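Local coordinates for protein peptidase, zinc-dependent (Methanocorpusculum labreanum, PDB 3LMC) that probably acts as a zinc-dependent metallopeptidase of family M54, carrying a zinc ion at its presumed active site and a second metal, iron, bound by four cysteines, at residues E21-V26 / E146-I151; A25-P30 / K181-K186; I140-K145 / E175-R180. All blocks are in the same frame, centred on the assembly; numbering follows the deposited sequence.

Contact 1 of 3, residues E21-V26 / E146-I151. With ZN (zinc ion), chain C.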
loop_
_atom_site.group_PDB
_atom_site.type_symbol
_atom_site.label_atom_id
_atom_site.label_comp_id
_atom_site.label_asym_id
_atom_site.label_seq_id
_atom_site.Cartn_x
_atom_site.Cartn_y
_atom_site.Cartn_z
ATOM N N GLU A 21 -3.062 4.809 11.587
ATOM C CA GLU A 21 -2.336 5.039 12.844
ATOM C C GLU A 21 -1.301 3.962 13.127
ATOM O O GLU A 21 -0.216 4.266 13.612
ATOM C CB GLU A 21 -3.319 5.193 14.021
ATOM C CG GLU A 21 -4.159 6.463 13.894
ATOM C CD GLU A 21 -5.328 6.509 14.848
ATOM O OE1 GLU A 21 -5.428 5.614 15.718
ATOM O OE2 GLU A 21 -6.145 7.449 14.727
ATOM N N GLU A 22 -1.635 2.713 12.804
ATOM C CA GLU A 22 -0.705 1.592 12.965
ATOM C C GLU A 22 0.398 1.581 11.898
ATOM O O GLU A 22 1.522 1.141 12.159
ATOM C CB GLU A 22 -1.466 0.273 12.911
ATOM C CG GLU A 22 -2.567 0.143 13.936
ATOM C CD GLU A 22 -2.910 -1.313 14.234
ATOM O OE1 GLU A 22 -2.209 -2.216 13.726
ATOM O OE2 GLU A 22 -3.863 -1.551 14.997
ATOM N N LEU A 23 0.072 2.040 10.690
ATOM C CA LEU A 23 1.082 2.181 9.661
ATOM C C LEU A 23 2.068 3.209 10.170
ATOM O O LEU A 23 3.277 3.016 10.089
ATOM C CB LEU A 23 0.481 2.645 8.333
ATOM C CG LEU A 23 -0.071 1.584 7.376
ATOM C CD1 LEU A 23 -0.584 2.233 6.087
ATOM C CD2 LEU A 23 1.017 0.555 7.069
ATOM N N SER A 24 1.554 4.306 10.712
ATOM C CA SER A 24 2.438 5.353 11.217
ATOM C C SER A 24 3.325 4.852 12.367
ATOM O O SER A 24 4.493 5.211 12.443
ATOM C CB SER A 24 1.635 6.566 11.667
ATOM O OG SER A 24 2.474 7.479 12.347
ATOM N N ALA A 25 2.774 4.028 13.260
ATOM C CA ALA A 25 3.546 3.529 14.400
ATOM C C ALA A 25 4.636 2.562 13.978
ATOM O O ALA A 25 5.758 2.660 14.439
ATOM C CB ALA A 25 2.643 2.878 15.441
ATOM N N VAL A 26 4.304 1.632 13.090
ATOM C CA VAL A 26 5.248 0.598 12.680
ATOM C C VAL A 26 6.373 1.169 11.794
ATOM O O VAL A 26 7.524 0.736 11.881
ATOM C CB VAL A 26 4.526 -0.631 12.021
ATOM C CG1 VAL A 26 3.911 -0.269 10.669
ATOM C CG2 VAL A 26 5.490 -1.797 11.883
ATOM N N GLU A 146 0.924 -5.662 5.197
ATOM C CA GLU A 146 1.256 -5.717 3.774
ATOM C C GLU A 146 1.448 -4.303 3.243
ATOM O O GLU A 146 2.241 -4.075 2.331
ATOM C CB GLU A 146 0.192 -6.476 2.981
ATOM C CG GLU A 146 0.340 -6.365 1.474
ATOM C CD GLU A 146 1.527 -7.145 0.927
ATOM O OE1 GLU A 146 2.175 -7.879 1.708
ATOM O OE2 GLU A 146 1.803 -7.030 -0.288
ATOM N N GLY A 147 0.740 -3.348 3.837
ATOM C CA GLY A 147 0.946 -1.944 3.516
ATOM C C GLY A 147 2.317 -1.425 3.941
ATOM O O GLY A 147 2.969 -0.709 3.187
ATOM N N ALA A 148 2.761 -1.771 5.150
ATOM C CA ALA A 148 4.079 -1.328 5.603
ATOM C C ALA A 148 5.169 -2.014 4.778
ATOM O O ALA A 148 6.236 -1.451 4.554
ATOM C CB ALA A 148 4.274 -1.587 7.098
ATOM N N HIS A 149 4.885 -3.230 4.324
ATOM C CA HIS A 149 5.790 -3.969 3.447
ATOM C C HIS A 149 6.024 -3.202 2.142
ATOM O O HIS A 149 7.151 -2.862 1.810
ATOM C CB HIS A 149 5.191 -5.345 3.145
ATOM C CG HIS A 149 5.988 -6.150 2.170
ATOM N ND1 HIS A 149 6.877 -7.126 2.564
ATOM C CD2 HIS A 149 6.034 -6.122 0.817
ATOM C CE1 HIS A 149 7.442 -7.660 1.497
ATOM N NE2 HIS A 149 6.946 -7.071 0.427
ATOM N N GLU A 150 4.945 -2.928 1.415
ATOM C CA GLU A 150 5.008 -2.180 0.174
ATOM C C GLU A 150 5.686 -0.830 0.351
ATOM O O GLU A 150 6.502 -0.451 -0.477
ATOM C CB GLU A 150 3.614 -1.967 -0.410
ATOM C CG GLU A 150 2.804 -3.245 -0.629
ATOM C CD GLU A 150 3.559 -4.294 -1.421
ATOM O OE1 GLU A 150 4.712 -4.044 -1.834
ATOM O OE2 GLU A 150 2.999 -5.382 -1.644
ATOM N N ILE A 151 5.346 -0.116 1.424
ATOM C CA ILE A 151 5.931 1.194 1.700
ATOM C C ILE A 151 7.420 1.106 2.037
ATOM O O ILE A 151 8.190 2.024 1.744
ATOM C CB ILE A 151 5.214 1.912 2.860
ATOM C CG1 ILE A 151 3.843 2.431 2.394
ATOM C CG2 ILE A 151 6.057 3.090 3.333
ATOM C CD1 ILE A 151 2.934 2.914 3.549
HETATM ZN ZN ZN C . 7.473 -7.193 -1.702
HETATM O O HOH W 1 5.696 -6.473 -3.093
#
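Gly-147 meets Leu-23 with backbone alone: the methyl CD2 of Leu-23 lies 3.9 Å from Gly-147 C, and the missing side chain leaves that methyl room to settle on the helix. One residue on, the same CD2 presses against the backbone, 3.5 Å from Ala-148 N, while the CB of Ala-148 touches two branched side chains, 3.8 Å from Val-26 CG1 and 3.9 Å from Leu-23 CD2. Val-26 turns CG1 to this alanine with chi1 68°, which sets that methyl between its own backbone N and carbonyl carbon. His-149 takes no part in the helix packing; it binds zinc through NE2 at 2.2 Å, with His-153 and His-159 the other protein ligands. Glu-150 bends at chi2 so that OE1 accepts a 2.9 Å hydrogen bond from the water on the zinc, consistent with the glutamate of an HExxH motif. Ile-151 closes the patch, its CD1 4.4 Å from Leu-23 CD1. The axes of 21-26 and 146-151 cross at -50°, 10.0 Å apart at closest approach, and the leucine and valine methyls reach across. No hydrogen bond spans this interface: segment 146-151 turns an apolar side to 21-26 and sends its polar His-149 and Glu-150 to the metal.

Contact 2 of 3, residues A25-P30 / K181-K186. With FE (Fe (III) ion), chain B.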
loop_
_atom_site.group_PDB
_atom_site.type_symbol
_atom_site.label_atom_id
_atom_site.label_comp_id
_atom_site.label_asym_id
_atom_site.label_seq_id
_atom_site.Cartn_x
_atom_site.Cartn_y
_atom_site.Cartn_z
ATOM N N ALA A 25 2.774 4.028 13.260
ATOM C CA ALA A 25 3.546 3.529 14.400
ATOM C C ALA A 25 4.636 2.562 13.978
ATOM O O ALA A 25 5.758 2.660 14.439
ATOM C CB ALA A 25 2.643 2.878 15.441
ATOM N N VAL A 26 4.304 1.632 13.090
ATOM C CA VAL A 26 5.248 0.598 12.680
ATOM C C VAL A 26 6.373 1.169 11.794
ATOM O O VAL A 26 7.524 0.736 11.881
ATOM C CB VAL A 26 4.526 -0.631 12.021
ATOM C CG1 VAL A 26 3.911 -0.269 10.669
ATOM C CG2 VAL A 26 5.490 -1.797 11.883
ATOM N N LEU A 27 6.030 2.160 10.973
ATOM C CA LEU A 27 7.000 2.859 10.133
ATOM C C LEU A 27 7.774 3.921 10.939
ATOM O O LEU A 27 8.884 4.318 10.561
ATOM C CB LEU A 27 6.289 3.522 8.951
ATOM C CG LEU A 27 5.639 2.603 7.910
ATOM C CD1 LEU A 27 4.640 3.378 7.054
ATOM C CD2 LEU A 27 6.680 1.924 7.026
ATOM N N GLU A 28 7.184 4.368 12.047
ATOM C CA GLU A 28 7.763 5.444 12.846
ATOM C C GLU A 28 7.865 6.698 11.992
ATOM O O GLU A 28 8.905 7.366 11.984
ATOM C CB GLU A 28 9.150 5.058 13.382
ATOM C CG GLU A 28 9.123 4.190 14.626
ATOM C CD GLU A 28 10.493 3.595 14.975
ATOM O OE1 GLU A 28 11.432 3.714 14.162
ATOM O OE2 GLU A 28 10.629 3.004 16.065
HETATM N N MSE A 29 6.778 7.005 11.283
HETATM C CA MSE A 29 6.695 8.136 10.363
HETATM C C MSE A 29 5.241 8.608 10.278
HETATM O O MSE A 29 4.315 7.794 10.325
HETATM C CB MSE A 29 7.163 7.728 8.955
HETATM C CG MSE A 29 8.579 7.133 8.873
HETATM SE SE MSE A 29 9.207 6.853 7.005
HETATM C CE MSE A 29 8.157 5.293 6.534
ATOM N N PRO A 30 5.032 9.927 10.153
ATOM C CA PRO A 30 3.666 10.457 10.034
ATOM C C PRO A 30 3.040 9.989 8.731
ATOM O O PRO A 30 3.717 9.946 7.709
ATOM C CB PRO A 30 3.876 11.965 9.982
ATOM C CG PRO A 30 5.262 12.128 9.457
ATOM C CD PRO A 30 6.053 10.980 10.031
ATOM N N LYS A 181 3.937 -7.086 13.521
ATOM C CA LYS A 181 4.012 -5.659 13.255
ATOM C C LYS A 181 5.379 -5.210 13.744
ATOM O O LYS A 181 5.520 -4.688 14.853
ATOM C CB LYS A 181 2.864 -4.905 13.946
ATOM C CG LYS A 181 1.501 -5.123 13.255
ATOM C CD LYS A 181 0.337 -4.649 14.091
ATOM C CE LYS A 181 -0.983 -5.192 13.535
ATOM N NZ LYS A 181 -2.116 -5.046 14.501
ATOM N N TYR A 182 6.377 -5.403 12.889
ATOM C CA TYR A 182 7.762 -5.511 13.330
ATOM C C TYR A 182 8.715 -5.372 12.146
ATOM O O TYR A 182 8.598 -6.095 11.160
ATOM C CB TYR A 182 7.945 -6.899 13.972
ATOM C CG TYR A 182 9.348 -7.284 14.388
ATOM C CD1 TYR A 182 9.977 -6.643 15.444
ATOM C CD2 TYR A 182 10.027 -8.326 13.758
ATOM C CE1 TYR A 182 11.252 -7.004 15.851
ATOM C CE2 TYR A 182 11.317 -8.697 14.157
ATOM C CZ TYR A 182 11.918 -8.027 15.206
ATOM O OH TYR A 182 13.186 -8.370 15.626
ATOM N N PHE A 183 9.645 -4.432 12.233
ATOM C CA PHE A 183 10.789 -4.424 11.334
ATOM C C PHE A 183 11.974 -4.971 12.110
ATOM O O PHE A 183 12.322 -4.422 13.158
ATOM C CB PHE A 183 11.112 -3.003 10.886
ATOM C CG PHE A 183 10.194 -2.471 9.824
ATOM C CD1 PHE A 183 10.396 -2.792 8.506
ATOM C CD2 PHE A 183 9.147 -1.627 10.148
ATOM C CE1 PHE A 183 9.573 -2.308 7.532
ATOM C CE2 PHE A 183 8.315 -1.138 9.168
ATOM C CZ PHE A 183 8.535 -1.475 7.856
ATOM N N CYS A 184 12.597 -6.041 11.613
ATOM C CA CYS A 184 13.755 -6.615 12.303
ATOM C C CYS A 184 14.912 -5.616 12.366
ATOM O O CYS A 184 14.817 -4.504 11.835
ATOM C CB CYS A 184 14.215 -7.910 11.636
ATOM S SG CYS A 184 15.096 -7.680 10.077
ATOM N N GLY A 185 16.000 -6.013 13.014
ATOM C CA GLY A 185 17.124 -5.117 13.230
ATOM C C GLY A 185 17.752 -4.657 11.928
ATOM O O GLY A 185 17.975 -3.458 11.710
ATOM N N LYS A 186 18.046 -5.621 11.062
ATOM C CA LYS A 186 18.597 -5.326 9.749
ATOM C C LYS A 186 17.717 -4.314 8.997
ATOM O O LYS A 186 18.215 -3.343 8.423
ATOM C CB LYS A 186 18.730 -6.616 8.940
ATOM C CG LYS A 186 19.339 -6.408 7.562
ATOM C CD LYS A 186 19.308 -7.689 6.733
ATOM C CE LYS A 186 17.898 -8.225 6.567
ATOM N NZ LYS A 186 17.020 -7.233 5.890
HETATM FE FE FE B . 13.661 -7.638 8.222
#
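Val-26 and Phe-183 make the main apolar contact, with Val-26 CG2 standing 4.0 Å from Phe-183 CE2. That methyl, anti to its own backbone nitrogen, also reaches the main chain of the partner, 3.8 Å from Tyr-182 N, so a compact branched residue fits a place where helix and extended chain run close. Leu-27 adds its far end: although its CB points away, CD2 returns to within 4.0 Å of Phe-183 CZ, meeting the ring obliquely. A second kind of contact is polar against aromatic. The carbonyl oxygen of Val-26 lies at the ring edge, near its plane, 3.3 Å from Phe-183 CD2, where the ring's slightly positive hydrogens probably suit it. The helix ends here in a Schellman motif, with Glu-28 as the C-prime residue at positive phi, and the partner chain leads into the four-cysteine iron site: Cys-184 SG binds the ion at 2.4 Å beside Cys-160, Cys-165 and Cys-187, and also caps the start of helix 185-191. Lys-181 turns its ammonium away from this contact, to salt bridges with Asp-141 and Glu-22. Phe-183 is further enclosed by Ile-166, Met-167 and Leu-191.

Contact 3 of 3, residues I140-K145 / E175-R180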
loop_
_atom_site.group_PDB
_atom_site.type_symbol
_atom_site.label_atom_id
_atom_site.label_comp_id
_atom_site.label_asym_id
_atom_site.label_seq_id
_atom_site.Cartn_x
_atom_site.Cartn_y
_atom_site.Cartn_z
ATOM N N ILE A 140 -7.529 -5.149 9.570
ATOM C CA ILE A 140 -6.593 -4.069 9.911
ATOM C C ILE A 140 -5.173 -4.634 10.045
ATOM O O ILE A 140 -4.216 -4.109 9.461
ATOM C CB ILE A 140 -6.999 -3.380 11.241
ATOM C CG1 ILE A 140 -8.332 -2.639 11.090
ATOM C CG2 ILE A 140 -5.889 -2.412 11.719
ATOM C CD1 ILE A 140 -8.959 -2.197 12.421
ATOM N N ASP A 141 -5.034 -5.720 10.802
ATOM C CA ASP A 141 -3.730 -6.365 10.962
ATOM C C ASP A 141 -3.095 -6.620 9.610
ATOM O O ASP A 141 -1.919 -6.325 9.403
ATOM C CB ASP A 141 -3.847 -7.723 11.643
ATOM C CG ASP A 141 -4.218 -7.624 13.102
ATOM O OD1 ASP A 141 -4.064 -6.540 13.699
ATOM O OD2 ASP A 141 -4.667 -8.653 13.647
ATOM N N ARG A 142 -3.863 -7.228 8.713
ATOM C CA ARG A 142 -3.323 -7.656 7.427
ATOM C C ARG A 142 -2.945 -6.487 6.529
ATOM O O ARG A 142 -1.845 -6.471 5.962
ATOM C CB ARG A 142 -4.306 -8.591 6.731
ATOM C CG ARG A 142 -4.469 -9.902 7.476
ATOM C CD ARG A 142 -5.686 -10.691 6.956
ATOM N NE ARG A 142 -5.752 -11.999 7.589
ATOM C CZ ARG A 142 -6.884 -12.642 7.871
ATOM N NH1 ARG A 142 -8.063 -12.098 7.575
ATOM N NH2 ARG A 142 -6.833 -13.828 8.468
ATOM N N ILE A 143 -3.826 -5.493 6.427
ATOM C CA ILE A 143 -3.531 -4.314 5.602
ATOM C C ILE A 143 -2.319 -3.545 6.106
ATOM O O ILE A 143 -1.540 -3.022 5.321
ATOM C CB ILE A 143 -4.701 -3.330 5.545
ATOM C CG1 ILE A 143 -5.942 -4.020 4.974
ATOM C CG2 ILE A 143 -4.321 -2.091 4.702
ATOM C CD1 ILE A 143 -7.155 -3.109 4.873
ATOM N N VAL A 144 -2.177 -3.451 7.423
ATOM C CA VAL A 144 -1.054 -2.740 8.004
ATOM C C VAL A 144 0.248 -3.441 7.646
ATOM O O VAL A 144 1.225 -2.803 7.257
ATOM C CB VAL A 144 -1.152 -2.716 9.530
ATOM C CG1 VAL A 144 0.180 -2.241 10.141
ATOM C CG2 VAL A 144 -2.326 -1.846 9.976
ATOM N N LYS A 145 0.249 -4.763 7.801
ATOM C CA LYS A 145 1.434 -5.570 7.576
ATOM C C LYS A 145 1.881 -5.568 6.113
ATOM O O LYS A 145 3.074 -5.478 5.816
ATOM C CB LYS A 145 1.153 -6.999 8.008
ATOM C CG LYS A 145 1.073 -7.222 9.513
ATOM C CD LYS A 145 0.513 -8.625 9.755
ATOM C CE LYS A 145 0.497 -8.981 11.217
ATOM N NZ LYS A 145 0.203 -10.437 11.348
ATOM N N GLU A 175 1.019 -17.367 6.018
ATOM C CA GLU A 175 2.327 -16.726 6.177
ATOM C C GLU A 175 2.218 -15.237 6.494
ATOM O O GLU A 175 2.985 -14.710 7.294
ATOM C CB GLU A 175 3.190 -16.926 4.929
ATOM C CG GLU A 175 4.264 -17.996 5.083
ATOM C CD GLU A 175 4.925 -18.360 3.760
ATOM O OE1 GLU A 175 5.270 -17.444 2.973
ATOM O OE2 GLU A 175 5.093 -19.572 3.506
ATOM N N LEU A 176 1.264 -14.553 5.870
ATOM C CA LEU A 176 1.085 -13.123 6.128
ATOM C C LEU A 176 0.649 -12.906 7.582
ATOM O O LEU A 176 1.118 -11.997 8.269
ATOM C CB LEU A 176 0.087 -12.515 5.122
ATOM C CG LEU A 176 -0.465 -11.098 5.317
ATOM C CD1 LEU A 176 0.581 -10.161 5.820
ATOM C CD2 LEU A 176 -1.018 -10.585 4.024
ATOM N N ASP A 177 -0.234 -13.769 8.064
ATOM C CA ASP A 177 -0.734 -13.633 9.429
ATOM C C ASP A 177 0.368 -13.919 10.453
ATOM O O ASP A 177 0.316 -13.419 11.578
ATOM C CB ASP A 177 -1.948 -14.543 9.659
ATOM C CG ASP A 177 -3.225 -13.997 9.029
ATOM O OD1 ASP A 177 -3.248 -12.805 8.639
ATOM O OD2 ASP A 177 -4.212 -14.761 8.934
ATOM N N ARG A 178 1.356 -14.723 10.064
ATOM C CA ARG A 178 2.482 -15.031 10.948
ATOM C C ARG A 178 3.461 -13.861 11.049
ATOM O O ARG A 178 4.223 -13.765 12.017
ATOM C CB ARG A 178 3.234 -16.285 10.494
ATOM C CG ARG A 178 2.461 -17.594 10.684
ATOM C CD ARG A 178 3.355 -18.787 10.347
ATOM N NE ARG A 178 2.600 -20.026 10.208
ATOM C CZ ARG A 178 2.317 -20.611 9.046
ATOM N NH1 ARG A 178 2.739 -20.075 7.908
ATOM N NH2 ARG A 178 1.620 -21.740 9.023
ATOM N N LYS A 179 3.459 -12.980 10.053
ATOM C CA LYS A 179 4.310 -11.790 10.144
ATOM C C LYS A 179 3.860 -10.987 11.355
ATOM O O LYS A 179 2.695 -11.048 11.740
ATOM C CB LYS A 179 4.221 -10.939 8.885
ATOM C CG LYS A 179 4.658 -11.658 7.626
ATOM C CD LYS A 179 4.296 -10.835 6.412
ATOM C CE LYS A 179 5.185 -9.621 6.269
ATOM N NZ LYS A 179 4.712 -8.768 5.134
ATOM N N ARG A 180 4.786 -10.269 11.976
ATOM C CA ARG A 180 4.454 -9.424 13.122
ATOM C C ARG A 180 4.521 -7.960 12.706
ATOM O O ARG A 180 5.062 -7.637 11.647
ATOM C CB ARG A 180 5.408 -9.664 14.293
ATOM C CG ARG A 180 5.156 -10.950 15.080
ATOM C CD ARG A 180 5.563 -12.176 14.282
ATOM N NE ARG A 180 5.866 -13.314 15.145
ATOM C CZ ARG A 180 5.063 -14.358 15.323
ATOM N NH1 ARG A 180 3.896 -14.422 14.695
ATOM N NH2 ARG A 180 5.431 -15.343 16.129
HETATM O O HOH W 2 -2.490 -11.023 10.258
#
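Arg-142 and Asp-177 face each other with their flat groups almost in one plane, guanidinium and carboxylate only 19° apart. The arginine comes side-on and uses two nitrogens: NE gives a hydrogen bond to Asp-177 OD1 at 2.8 Å, and NH2 gives one to OD2, also at 2.8 Å and nearly straight at 170°. Each oxygen answers with its syn lone pair, so this double salt bridge fixes the rotation of both groups. The chain of Arg-142 is extended from CG to NE, long enough to span the gap between the helices, and its NH1 is held by Asn-127. A leucine in its place would probably leave the Asp-177 carboxylate without its paired donors and freer to turn, held by a water alone among the partners described here.

Lys-145 directs its CB toward 175-180, 3.9 Å from Leu-176 CD1, and its chain is fully extended beyond CG. At its end NZ donates to Lys-179 O at 2.6 Å, approaching 30° out of the carbonyl plane, and the bridging water accepts a bond from NZ at 3.0 Å and gives one to Asp-177 OD1. A long ammonium chain suits this buried place because the main chain just beyond helix 173-178 offers it a carbonyl. Lys-179 turns its own NZ to Ile-166 O, its chain bent at chi3, and its side chain touches the zinc ligand His-149. The Arg-142 salt bridge and the Lys-145 bond clasp helix 173-178 and the chain leaving it onto helix 136-154, the HExxH helix characteristic of zinc metallopeptidases.

In the fold
Helix 136-154 carries one side of contacts 1 and 3, and helix 16-27 one side of contacts 1 and 2; the latter pair share Ala-25 and Val-26, their centres about 8 Å apart. Lys-181 ties all three together: its NZ lies 2.9 Å from Glu-22 OE1 of contact 1 and 2.6 Å from Asp-141 OD1 of contact 3, both salt bridges. Contact 1 holds the zinc ligand His-149, whose ND1 is 3.7 Å from Lys-179 NZ of contact 3, while contact 2 holds the iron ligand Cys-184. The Lys-179 side chain is near both metal sites, about 8 Å from the zinc and about 9 Å from the iron.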